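Local atomic coordinates of RING finger protein unkempt homolog (Mus musculus, PDB entry 5ELH), a protein that binds RNA sequence-specifically through clustered CCCH zinc fingers, represses translation and helps establish and maintain the early morphology of cortical neurons. Residues Lys63-Ala67 with Leu80-Thr84; Gln40-Arg44 with Asp75-His81; His4-Leu8 with Tyr91-Lys97. All blocks are in the same frame, centred on the assembly; numbering follows the deposited sequence.

How the interactions relate
Interactions 1 and 2 gather round the same zinc ion and share Leu-80 and His-81; their centres lie about 8 Å apart, and both are partly buried. Interaction 1 is local, joining two loop segments of one CCCH finger by ring stacking. Interaction 2 brings in residues 40-44 from the first finger's region, and its chemistry is polar: guanidinium groups, backbone carbonyls and a carboxylate. Interaction 3, nearer the centre of the chain and buried, sets helix 3-10 against residues 91-97 with mainly apolar and aromatic contacts. Along the chain it closes a loop that contains the other two, and the side chain of Arg-42 reaches from segment 40-44 to Leu-8 O of interaction 3.

Interaction 1. Residues Lys63-Ala67 with Leu80-Thr84; sequences KYDEA and LHRTT. With ZN (zinc ion), chain E.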
loop_
_atom_site.group_PDB
_atom_site.type_symbol
_atom_site.label_atom_id
_atom_site.label_comp_id
_atom_site.label_asym_id
_atom_site.label_seq_id
_atom_site.Cartn_x
_atom_site.Cartn_y
_atom_site.Cartn_z
ATOM N N LYS A 63 -24.675 -10.319 12.607
ATOM C CA LYS A 63 -24.774 -11.288 11.506
ATOM C C LYS A 63 -23.435 -11.943 11.153
ATOM O O LYS A 63 -23.403 -13.015 10.551
ATOM C CB LYS A 63 -25.327 -10.611 10.253
ATOM C CG LYS A 63 -26.718 -10.021 10.423
ATOM C CD LYS A 63 -27.130 -9.256 9.180
ATOM C CE LYS A 63 -28.482 -8.592 9.360
ATOM N NZ LYS A 63 -28.783 -7.642 8.253
ATOM N N TYR A 64 -22.340 -11.283 11.510
ATOM C CA TYR A 64 -20.998 -11.761 11.182
ATOM C C TYR A 64 -20.732 -13.119 11.820
ATOM O O TYR A 64 -20.803 -13.261 13.036
ATOM C CB TYR A 64 -19.949 -10.743 11.651
ATOM C CG TYR A 64 -18.516 -11.151 11.382
ATOM C CD1 TYR A 64 -17.979 -11.073 10.104
ATOM C CD2 TYR A 64 -17.694 -11.597 12.410
ATOM C CE1 TYR A 64 -16.674 -11.439 9.852
ATOM C CE2 TYR A 64 -16.389 -11.961 12.169
ATOM C CZ TYR A 64 -15.879 -11.875 10.891
ATOM O OH TYR A 64 -14.573 -12.237 10.641
ATOM N N ASP A 65 -20.439 -14.115 10.991
ATOM C CA ASP A 65 -20.100 -15.452 11.483
ATOM C C ASP A 65 -18.608 -15.507 11.787
ATOM O O ASP A 65 -17.778 -15.525 10.878
ATOM C CB ASP A 65 -20.471 -16.519 10.450
ATOM C CG ASP A 65 -20.335 -17.937 10.989
ATOM O OD1 ASP A 65 -19.681 -18.134 12.038
ATOM O OD2 ASP A 65 -20.883 -18.862 10.358
ATOM N N GLU A 66 -18.273 -15.549 13.071
ATOM C CA GLU A 66 -16.881 -15.464 13.499
ATOM C C GLU A 66 -16.059 -16.706 13.113
ATOM O O GLU A 66 -14.834 -16.642 12.992
ATOM C CB GLU A 66 -16.827 -15.215 15.008
ATOM C CG GLU A 66 -15.447 -14.883 15.537
ATOM C CD GLU A 66 -15.483 -14.170 16.882
ATOM O OE1 GLU A 66 -16.599 -13.916 17.400
ATOM O OE2 GLU A 66 -14.388 -13.865 17.415
ATOM N N ALA A 67 -16.735 -17.831 12.900
ATOM C CA ALA A 67 -16.052 -19.071 12.549
ATOM C C ALA A 67 -15.574 -19.058 11.100
ATOM O O ALA A 67 -14.496 -19.573 10.792
ATOM C CB ALA A 67 -16.970 -20.259 12.786
ATOM N N LEU A 80 -19.416 -3.292 13.056
ATOM C CA LEU A 80 -18.101 -3.813 13.353
ATOM C C LEU A 80 -18.095 -5.340 13.412
ATOM O O LEU A 80 -18.996 -5.945 13.987
ATOM C CB LEU A 80 -17.682 -3.237 14.701
ATOM C CG LEU A 80 -16.295 -3.570 15.221
ATOM C CD1 LEU A 80 -15.226 -3.065 14.270
ATOM C CD2 LEU A 80 -16.156 -2.956 16.600
ATOM N N HIS A 81 -17.077 -5.958 12.812
ATOM C CA HIS A 81 -16.936 -7.408 12.831
ATOM C C HIS A 81 -15.888 -7.830 13.830
ATOM O O HIS A 81 -14.798 -7.262 13.877
ATOM C CB HIS A 81 -16.587 -7.917 11.437
ATOM C CG HIS A 81 -17.678 -7.681 10.437
ATOM N ND1 HIS A 81 -17.475 -7.720 9.074
ATOM C CD2 HIS A 81 -18.989 -7.389 10.612
ATOM C CE1 HIS A 81 -18.612 -7.471 8.454
ATOM N NE2 HIS A 81 -19.548 -7.266 9.365
ATOM N N ARG A 82 -16.239 -8.815 14.643
ATOM C CA ARG A 82 -15.328 -9.347 15.639
ATOM C C ARG A 82 -14.412 -10.370 14.975
ATOM O O ARG A 82 -14.561 -11.572 15.138
ATOM C CB ARG A 82 -16.105 -9.963 16.796
ATOM C CG ARG A 82 -15.349 -9.927 18.113
ATOM C CD ARG A 82 -16.143 -10.586 19.222
ATOM N NE ARG A 82 -17.499 -10.051 19.352
ATOM C CZ ARG A 82 -17.836 -9.015 20.115
ATOM N NH1 ARG A 82 -16.919 -8.366 20.825
ATOM N NH2 ARG A 82 -19.100 -8.623 20.164
ATOM N N THR A 83 -13.476 -9.863 14.188
ATOM C CA THR A 83 -12.487 -10.694 13.532
ATOM C C THR A 83 -11.568 -11.276 14.594
ATOM O O THR A 83 -11.605 -10.850 15.745
ATOM C CB THR A 83 -11.680 -9.858 12.540
ATOM O OG1 THR A 83 -11.031 -8.783 13.239
ATOM C CG2 THR A 83 -12.599 -9.275 11.483
ATOM N N THR A 84 -10.754 -12.259 14.226
ATOM C CA THR A 84 -9.817 -12.829 15.175
ATOM C C THR A 84 -8.890 -11.727 15.677
ATOM O O THR A 84 -8.325 -10.971 14.890
ATOM C CB THR A 84 -8.987 -13.972 14.554
ATOM O OG1 THR A 84 -9.864 -14.932 13.951
ATOM C CG2 THR A 84 -8.152 -14.670 15.622
HETATM ZN ZN ZN E . -21.611 -7.317 9.225
#
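Tyr-64 lies level with His-81, their CA atoms 6.2 Å apart, and Glu-66 with Thr-83, so the two loop segments run in the same direction. Both belong to the CCCH zinc finger in which Cys-61, Cys-71, Cys-77 and His-81 hold one zinc ion, NE2 of His-81 binding it at 2.1 Å. The phenol of Tyr-64 is laid over that histidine by a first torsion of 179°, CG anti to N. The two rings make an offset stack with planes 11° apart; Tyr-64 CD1 comes down on the imidazole face, 3.4 Å from His-81 CG, while CB of His-81 sits over the centre of the phenol in a CH-pi contact. Replacing Tyr-64 by a leucine would probably cost this face of the imidazole its flat cover and CB its CH-pi partner, and open a gap beside Thr-83 CG2. OH of Tyr-64 rests on CG2 of Thr-83 at 3.7 Å, the hydroxyl of Thr-83 being turned to Thr-87. The extended chain of Glu-66 crosses Arg-82, whose guanidinium makes a cation-pi contact with Tyr-60; Glu-66 OE1 stops 4.4 Å from Arg-82 NE, too far for a salt bridge, and OE2 approaches Arg-82 O, another acceptor, to 3.2 Å.

Interaction 2. Residues Gln40-Arg44 with Asp75-His81; sequences QRRRR and DECPFLH. With ZN (zinc ion), chain E.
Arg-43 reaches across to Asp-75 and the zinc-binding turn beyond it, its CB already directed at that segment. CG passes 3.4 Å from Asp-75 OD1, and CD packs against both that oxygen and Asp-75 CA. A bend at the third torsion (-69°) then turns the guanidinium in over the imidazole of His-81: the two groups lie flat on each other, planes 16° apart. NE, still over the ring, makes a salt bridge with Glu-88. This is the zinc site of a CCCH finger, where SG of Cys-77 binds zinc at 2.3 Å and also accepts a hydrogen bond from Phe-79 N at 3.6 Å. The same turn presents two backbone oxygens to the guanidinium edge. Arg-43 NH1 donates to Cys-77 O at 2.8 Å. Arg-43 NH2 donates to Phe-79 O at 2.7 Å, and both oxygens lie nearly in the guanidinium plane, which fixes its rotation. NH2 is also close to His-81 ND1, but both are donors there. Alongside, the extended chain of Arg-41 brings its NH2 to Asp-75 OD1 at 2.8 Å, a straight salt bridge (167°) on the syn lone pair with the two planes nearly coplanar. A water links Asp-75 OD2 to Arg-41 NH2, weakly on the arginine side.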
loop_
_atom_site.group_PDB
_atom_site.type_symbol
_atom_site.label_atom_id
_atom_site.label_comp_id
_atom_site.label_asym_id
_atom_site.label_seq_id
_atom_site.Cartn_x
_atom_site.Cartn_y
_atom_site.Cartn_z
ATOM N N GLN A 40 -9.540 -14.014 9.916
ATOM C CA GLN A 40 -8.519 -13.056 10.355
ATOM C C GLN A 40 -8.526 -11.765 9.544
ATOM O O GLN A 40 -7.876 -10.783 9.920
ATOM C CB GLN A 40 -7.134 -13.680 10.265
ATOM C CG GLN A 40 -6.956 -14.894 11.125
ATOM C CD GLN A 40 -5.665 -15.629 10.812
ATOM O OE1 GLN A 40 -5.275 -15.763 9.651
ATOM N NE2 GLN A 40 -4.987 -16.097 11.852
ATOM N N ARG A 41 -9.258 -11.766 8.436
ATOM C CA ARG A 41 -9.265 -10.640 7.522
ATOM C C ARG A 41 -9.975 -9.462 8.170
ATOM O O ARG A 41 -11.040 -9.632 8.753
ATOM C CB ARG A 41 -9.976 -11.031 6.222
ATOM C CG ARG A 41 -10.253 -9.876 5.263
ATOM C CD ARG A 41 -10.957 -10.348 3.992
ATOM N NE ARG A 41 -11.375 -9.223 3.157
ATOM C CZ ARG A 41 -12.564 -8.620 3.226
ATOM N NH1 ARG A 41 -13.492 -9.026 4.085
ATOM N NH2 ARG A 41 -12.830 -7.599 2.423
ATOM N N ARG A 42 -9.371 -8.281 8.095
ATOM C CA ARG A 42 -10.081 -7.058 8.454
ATOM C C ARG A 42 -10.335 -6.187 7.226
ATOM O O ARG A 42 -9.533 -6.150 6.287
ATOM C CB ARG A 42 -9.332 -6.268 9.537
ATOM C CG ARG A 42 -7.945 -5.830 9.155
ATOM C CD ARG A 42 -7.402 -4.836 10.177
ATOM N NE ARG A 42 -7.905 -3.483 9.962
ATOM C CZ ARG A 42 -7.263 -2.528 9.292
ATOM N NH1 ARG A 42 -6.074 -2.756 8.740
ATOM N NH2 ARG A 42 -7.808 -1.329 9.183
ATOM N N ARG A 43 -11.490 -5.522 7.222
ATOM C CA ARG A 43 -11.769 -4.462 6.270
ATOM C C ARG A 43 -11.117 -3.168 6.740
ATOM O O ARG A 43 -11.212 -2.812 7.908
ATOM C CB ARG A 43 -13.273 -4.204 6.189
ATOM C CG ARG A 43 -14.115 -5.398 5.786
ATOM C CD ARG A 43 -15.576 -5.081 5.999
ATOM N NE ARG A 43 -15.922 -4.983 7.414
ATOM C CZ ARG A 43 -17.030 -4.417 7.883
ATOM N NH1 ARG A 43 -17.925 -3.887 7.051
ATOM N NH2 ARG A 43 -17.252 -4.383 9.188
ATOM N N ARG A 44 -10.467 -2.468 5.819
ATOM C CA ARG A 44 -9.932 -1.140 6.086
ATOM C C ARG A 44 -11.076 -0.227 6.512
ATOM O O ARG A 44 -12.118 -0.217 5.859
ATOM C CB ARG A 44 -9.283 -0.594 4.817
ATOM C CG ARG A 44 -8.588 0.733 5.004
ATOM C CD ARG A 44 -8.075 1.310 3.686
ATOM N NE ARG A 44 -7.396 2.590 3.914
ATOM C CZ ARG A 44 -6.909 3.376 2.959
ATOM N NH1 ARG A 44 -7.021 3.028 1.684
ATOM N NH2 ARG A 44 -6.307 4.518 3.283
ATOM N N ASP A 75 -18.174 -5.938 2.685
ATOM C CA ASP A 75 -17.511 -4.659 2.897
ATOM C C ASP A 75 -18.495 -3.514 3.139
ATOM O O ASP A 75 -18.101 -2.464 3.640
ATOM C CB ASP A 75 -16.605 -4.314 1.705
ATOM C CG ASP A 75 -15.338 -5.166 1.657
ATOM O OD1 ASP A 75 -15.121 -5.977 2.579
ATOM O OD2 ASP A 75 -14.554 -5.020 0.695
ATOM N N GLU A 76 -19.765 -3.709 2.780
ATOM C CA GLU A 76 -20.754 -2.643 2.903
ATOM C C GLU A 76 -21.538 -2.673 4.213
ATOM O O GLU A 76 -22.410 -1.833 4.440
ATOM C CB GLU A 76 -21.721 -2.672 1.717
ATOM C CG GLU A 76 -21.027 -2.423 0.384
ATOM C CD GLU A 76 -20.152 -1.173 0.411
ATOM O OE1 GLU A 76 -20.654 -0.103 0.825
ATOM O OE2 GLU A 76 -18.959 -1.267 0.037
ATOM N N CYS A 77 -21.221 -3.622 5.079
ATOM C CA CYS A 77 -21.855 -3.694 6.389
ATOM C C CYS A 77 -21.405 -2.511 7.226
ATOM O O CYS A 77 -20.201 -2.288 7.363
ATOM C CB CYS A 77 -21.477 -4.984 7.106
ATOM S SG CYS A 77 -22.320 -5.180 8.680
ATOM N N PRO A 78 -22.365 -1.744 7.783
ATOM C CA PRO A 78 -21.999 -0.555 8.562
ATOM C C PRO A 78 -21.618 -0.846 10.005
ATOM O O PRO A 78 -21.366 0.094 10.771
ATOM C CB PRO A 78 -23.272 0.286 8.534
ATOM C CG PRO A 78 -24.370 -0.714 8.449
ATOM C CD PRO A 78 -23.825 -1.878 7.639
ATOM N N PHE A 79 -21.572 -2.121 10.373
ATOM C CA PHE A 79 -21.253 -2.518 11.732
ATOM C C PHE A 79 -19.903 -3.220 11.829
ATOM O O PHE A 79 -19.332 -3.679 10.839
ATOM C CB PHE A 79 -22.355 -3.410 12.293
ATOM C CG PHE A 79 -23.726 -2.800 12.197
ATOM C CD1 PHE A 79 -24.047 -1.666 12.920
ATOM C CD2 PHE A 79 -24.689 -3.360 11.382
ATOM C CE1 PHE A 79 -25.295 -1.102 12.830
ATOM C CE2 PHE A 79 -25.943 -2.805 11.295
ATOM C CZ PHE A 79 -26.245 -1.676 12.020
ATOM N N LEU A 80 -19.416 -3.292 13.056
ATOM C CA LEU A 80 -18.101 -3.813 13.353
ATOM C C LEU A 80 -18.095 -5.340 13.412
ATOM O O LEU A 80 -18.996 -5.945 13.987
ATOM C CB LEU A 80 -17.682 -3.237 14.701
ATOM C CG LEU A 80 -16.295 -3.570 15.221
ATOM C CD1 LEU A 80 -15.226 -3.065 14.270
ATOM C CD2 LEU A 80 -16.156 -2.956 16.600
ATOM N N HIS A 81 -17.077 -5.958 12.812
ATOM C CA HIS A 81 -16.936 -7.408 12.831
ATOM C C HIS A 81 -15.888 -7.830 13.830
ATOM O O HIS A 81 -14.798 -7.262 13.877
ATOM C CB HIS A 81 -16.587 -7.917 11.437
ATOM C CG HIS A 81 -17.678 -7.681 10.437
ATOM N ND1 HIS A 81 -17.475 -7.720 9.074
ATOM C CD2 HIS A 81 -18.989 -7.389 10.612
ATOM C CE1 HIS A 81 -18.612 -7.471 8.454
ATOM N NE2 HIS A 81 -19.548 -7.266 9.365
HETATM ZN ZN ZN E . -21.611 -7.317 9.225
HETATM O O HOH W 1 -16.231 -8.045 3.486
HETATM O O HOH W 2 -12.784 -6.654 -0.717
#

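Interaction 3. Residues His4-Leu8 with Tyr91-Lys97; sequences HYTYL and YHLRYYK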
loop_
_atom_site.group_PDB
_atom_site.type_symbol
_atom_site.label_atom_id
_atom_site.label_comp_id
_atom_site.label_asym_id
_atom_site.label_seq_id
_atom_site.Cartn_x
_atom_site.Cartn_y
_atom_site.Cartn_z
ATOM N N HIS A 4 2.143 4.186 10.767
ATOM C CA HIS A 4 0.724 4.183 11.121
ATOM C C HIS A 4 -0.157 3.989 9.890
ATOM O O HIS A 4 -1.122 3.212 9.918
ATOM C CB HIS A 4 0.333 5.490 11.815
ATOM C CG HIS A 4 0.891 5.635 13.196
ATOM N ND1 HIS A 4 0.714 6.774 13.951
ATOM C CD2 HIS A 4 1.622 4.787 13.957
ATOM C CE1 HIS A 4 1.318 6.623 15.118
ATOM N NE2 HIS A 4 1.871 5.423 15.148
ATOM N N TYR A 5 0.167 4.699 8.813
ATOM C CA TYR A 5 -0.660 4.650 7.609
ATOM C C TYR A 5 -0.654 3.257 6.980
ATOM O O TYR A 5 -1.684 2.778 6.502
ATOM C CB TYR A 5 -0.201 5.698 6.590
ATOM C CG TYR A 5 -0.981 5.664 5.290
ATOM C CD1 TYR A 5 -2.334 5.991 5.260
ATOM C CD2 TYR A 5 -0.365 5.306 4.095
ATOM C CE1 TYR A 5 -3.053 5.959 4.074
ATOM C CE2 TYR A 5 -1.075 5.272 2.907
ATOM C CZ TYR A 5 -2.417 5.600 2.900
ATOM O OH TYR A 5 -3.133 5.570 1.720
ATOM N N THR A 6 0.499 2.603 6.991
ATOM C CA THR A 6 0.609 1.263 6.419
ATOM C C THR A 6 -0.232 0.253 7.213
ATOM O O THR A 6 -0.906 -0.593 6.622
ATOM C CB THR A 6 2.071 0.796 6.359
ATOM O OG1 THR A 6 2.550 0.549 7.686
ATOM C CG2 THR A 6 2.941 1.854 5.687
ATOM N N TYR A 7 -0.212 0.352 8.541
ATOM C CA TYR A 7 -1.063 -0.498 9.375
ATOM C C TYR A 7 -2.545 -0.217 9.150
ATOM O O TYR A 7 -3.342 -1.142 8.950
ATOM C CB TYR A 7 -0.704 -0.354 10.854
ATOM C CG TYR A 7 0.392 -1.301 11.271
ATOM C CD1 TYR A 7 1.723 -0.969 11.094
ATOM C CD2 TYR A 7 0.094 -2.553 11.804
ATOM C CE1 TYR A 7 2.729 -1.841 11.455
ATOM C CE2 TYR A 7 1.103 -3.437 12.167
ATOM C CZ TYR A 7 2.412 -3.075 11.988
ATOM O OH TYR A 7 3.418 -3.949 12.351
ATOM N N LEU A 8 -2.915 1.058 9.172
ATOM C CA LEU A 8 -4.316 1.443 8.984
ATOM C C LEU A 8 -4.897 0.924 7.670
ATOM O O LEU A 8 -6.012 0.394 7.633
ATOM C CB LEU A 8 -4.449 2.959 9.029
ATOM C CG LEU A 8 -4.299 3.557 10.421
ATOM C CD1 LEU A 8 -4.020 5.037 10.323
ATOM C CD2 LEU A 8 -5.548 3.284 11.239
ATOM N N TYR A 91 -7.508 -1.617 14.746
ATOM C CA TYR A 91 -6.811 -0.927 13.662
ATOM C C TYR A 91 -7.729 0.069 12.957
ATOM O O TYR A 91 -7.443 0.532 11.853
ATOM C CB TYR A 91 -6.191 -1.938 12.697
ATOM C CG TYR A 91 -5.142 -2.756 13.416
ATOM C CD1 TYR A 91 -5.486 -3.928 14.075
ATOM C CD2 TYR A 91 -3.831 -2.316 13.505
ATOM C CE1 TYR A 91 -4.554 -4.663 14.759
ATOM C CE2 TYR A 91 -2.891 -3.039 14.186
ATOM C CZ TYR A 91 -3.255 -4.216 14.818
ATOM O OH TYR A 91 -2.325 -4.958 15.511
ATOM N N HIS A 92 -8.811 0.416 13.636
ATOM C CA HIS A 92 -9.759 1.415 13.145
ATOM C C HIS A 92 -9.165 2.818 13.269
ATOM O O HIS A 92 -8.385 3.102 14.198
ATOM C CB HIS A 92 -11.053 1.327 13.956
ATOM C CG HIS A 92 -12.264 1.863 13.254
ATOM N ND1 HIS A 92 -12.462 3.209 13.021
ATOM C CD2 HIS A 92 -13.358 1.232 12.767
ATOM C CE1 HIS A 92 -13.614 3.380 12.395
ATOM N NE2 HIS A 92 -14.183 2.198 12.242
ATOM N N LEU A 93 -9.526 3.680 12.324
ATOM C CA LEU A 93 -9.117 5.091 12.333
ATOM C C LEU A 93 -9.436 5.790 13.656
ATOM O O LEU A 93 -8.702 6.665 14.103
ATOM C CB LEU A 93 -9.787 5.841 11.174
ATOM C CG LEU A 93 -9.179 5.572 9.795
ATOM C CD1 LEU A 93 -10.143 5.976 8.682
ATOM C CD2 LEU A 93 -7.846 6.291 9.653
ATOM N N ARG A 94 -10.512 5.355 14.298
ATOM C CA ARG A 94 -10.976 5.923 15.550
ATOM C C ARG A 94 -10.064 5.618 16.728
ATOM O O ARG A 94 -9.925 6.437 17.636
ATOM C CB ARG A 94 -12.375 5.384 15.856
ATOM C CG ARG A 94 -12.911 5.732 17.238
ATOM C CD ARG A 94 -13.041 7.232 17.424
ATOM N NE ARG A 94 -13.612 7.562 18.725
ATOM C CZ ARG A 94 -12.910 7.729 19.839
ATOM N NH1 ARG A 94 -11.584 7.598 19.832
ATOM N NH2 ARG A 94 -13.540 8.032 20.967
ATOM N N TYR A 95 -9.461 4.436 16.719
ATOM C CA TYR A 95 -8.793 3.911 17.909
ATOM C C TYR A 95 -7.312 3.555 17.779
ATOM O O TYR A 95 -6.586 3.596 18.777
ATOM C CB TYR A 95 -9.550 2.693 18.420
ATOM C CG TYR A 95 -10.868 3.027 19.059
ATOM C CD1 TYR A 95 -10.926 3.895 20.141
ATOM C CD2 TYR A 95 -12.054 2.469 18.596
ATOM C CE1 TYR A 95 -12.112 4.202 20.745
ATOM C CE2 TYR A 95 -13.265 2.777 19.196
ATOM C CZ TYR A 95 -13.286 3.651 20.266
ATOM O OH TYR A 95 -14.461 3.966 20.890
ATOM N N TYR A 96 -6.847 3.214 16.585
ATOM C CA TYR A 96 -5.462 2.763 16.422
ATOM C C TYR A 96 -4.451 3.760 17.001
ATOM O O TYR A 96 -4.451 4.939 16.655
ATOM C CB TYR A 96 -5.162 2.498 14.945
ATOM C CG TYR A 96 -3.762 2.024 14.657
ATOM C CD1 TYR A 96 -3.309 0.790 15.108
ATOM C CD2 TYR A 96 -2.896 2.801 13.909
ATOM C CE1 TYR A 96 -2.024 0.355 14.836
ATOM C CE2 TYR A 96 -1.609 2.376 13.632
ATOM C CZ TYR A 96 -1.183 1.153 14.092
ATOM O OH TYR A 96 0.091 0.745 13.807
ATOM N N LYS A 97 -3.610 3.256 17.902
ATOM C CA LYS A 97 -2.545 4.035 18.560
ATOM C C LYS A 97 -3.012 5.338 19.207
ATOM O O LYS A 97 -2.244 6.303 19.266
ATOM C CB LYS A 97 -1.419 4.355 17.571
ATOM C CG LYS A 97 -0.807 3.140 16.886
ATOM C CD LYS A 97 0.362 2.612 17.641
ATOM C CE LYS A 97 0.918 1.382 16.971
ATOM N NZ LYS A 97 2.001 0.806 17.791
HETATM O O HOH W 3 -8.426 1.364 9.509
#
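Tyr-96 pushes its ring against one side of helix 3-10, into the hollow bounded by His-4, Tyr-7 and Leu-8, residues brought together by the helical turn. Its first torsion of -180° sends the ring out toward the helix. At the far end Tyr-96 OH lies 3.2 Å from Tyr-7 CB, and CZ presses on the same carbon. On one flank CE2 abuts the helix backbone at His-4 O, with His-4 CA at the ring edge, and the edge is turned to the imidazole of His-4 in an offset edge-to-face pair with planes at 83°. The nearer part of the ring leans on Leu-8, whose CD2 is 3.8 Å from Tyr-96 CD2.

Leu-8 is the knob in return. Its forked end enters the concave side of segment 91-97, CD2 touching Tyr-91 O at 3.4 Å and CD1 meeting CD2 of Leu-93 at 4.1 Å. Next to it the rings of Tyr-7 and Tyr-91 lie side by side, pointing the same way, with Tyr-7 CD2 against Tyr-91 CE2 at 3.8 Å; their hydroxyls go on to His-117, at ND1 and O respectively. Lys-97 lies with CB over a face of the His-4 ring and CG 3.9 Å from His-4 NE2, CG also lying over the Tyr-96 ring; NE2 finds its polar partner in Asp-126. Such interlocking, a short helix fitted against the loop that leads into another finger, joins the N-terminal finger region to the zinc finger around residues 95-125 in this cluster of CCCH fingers.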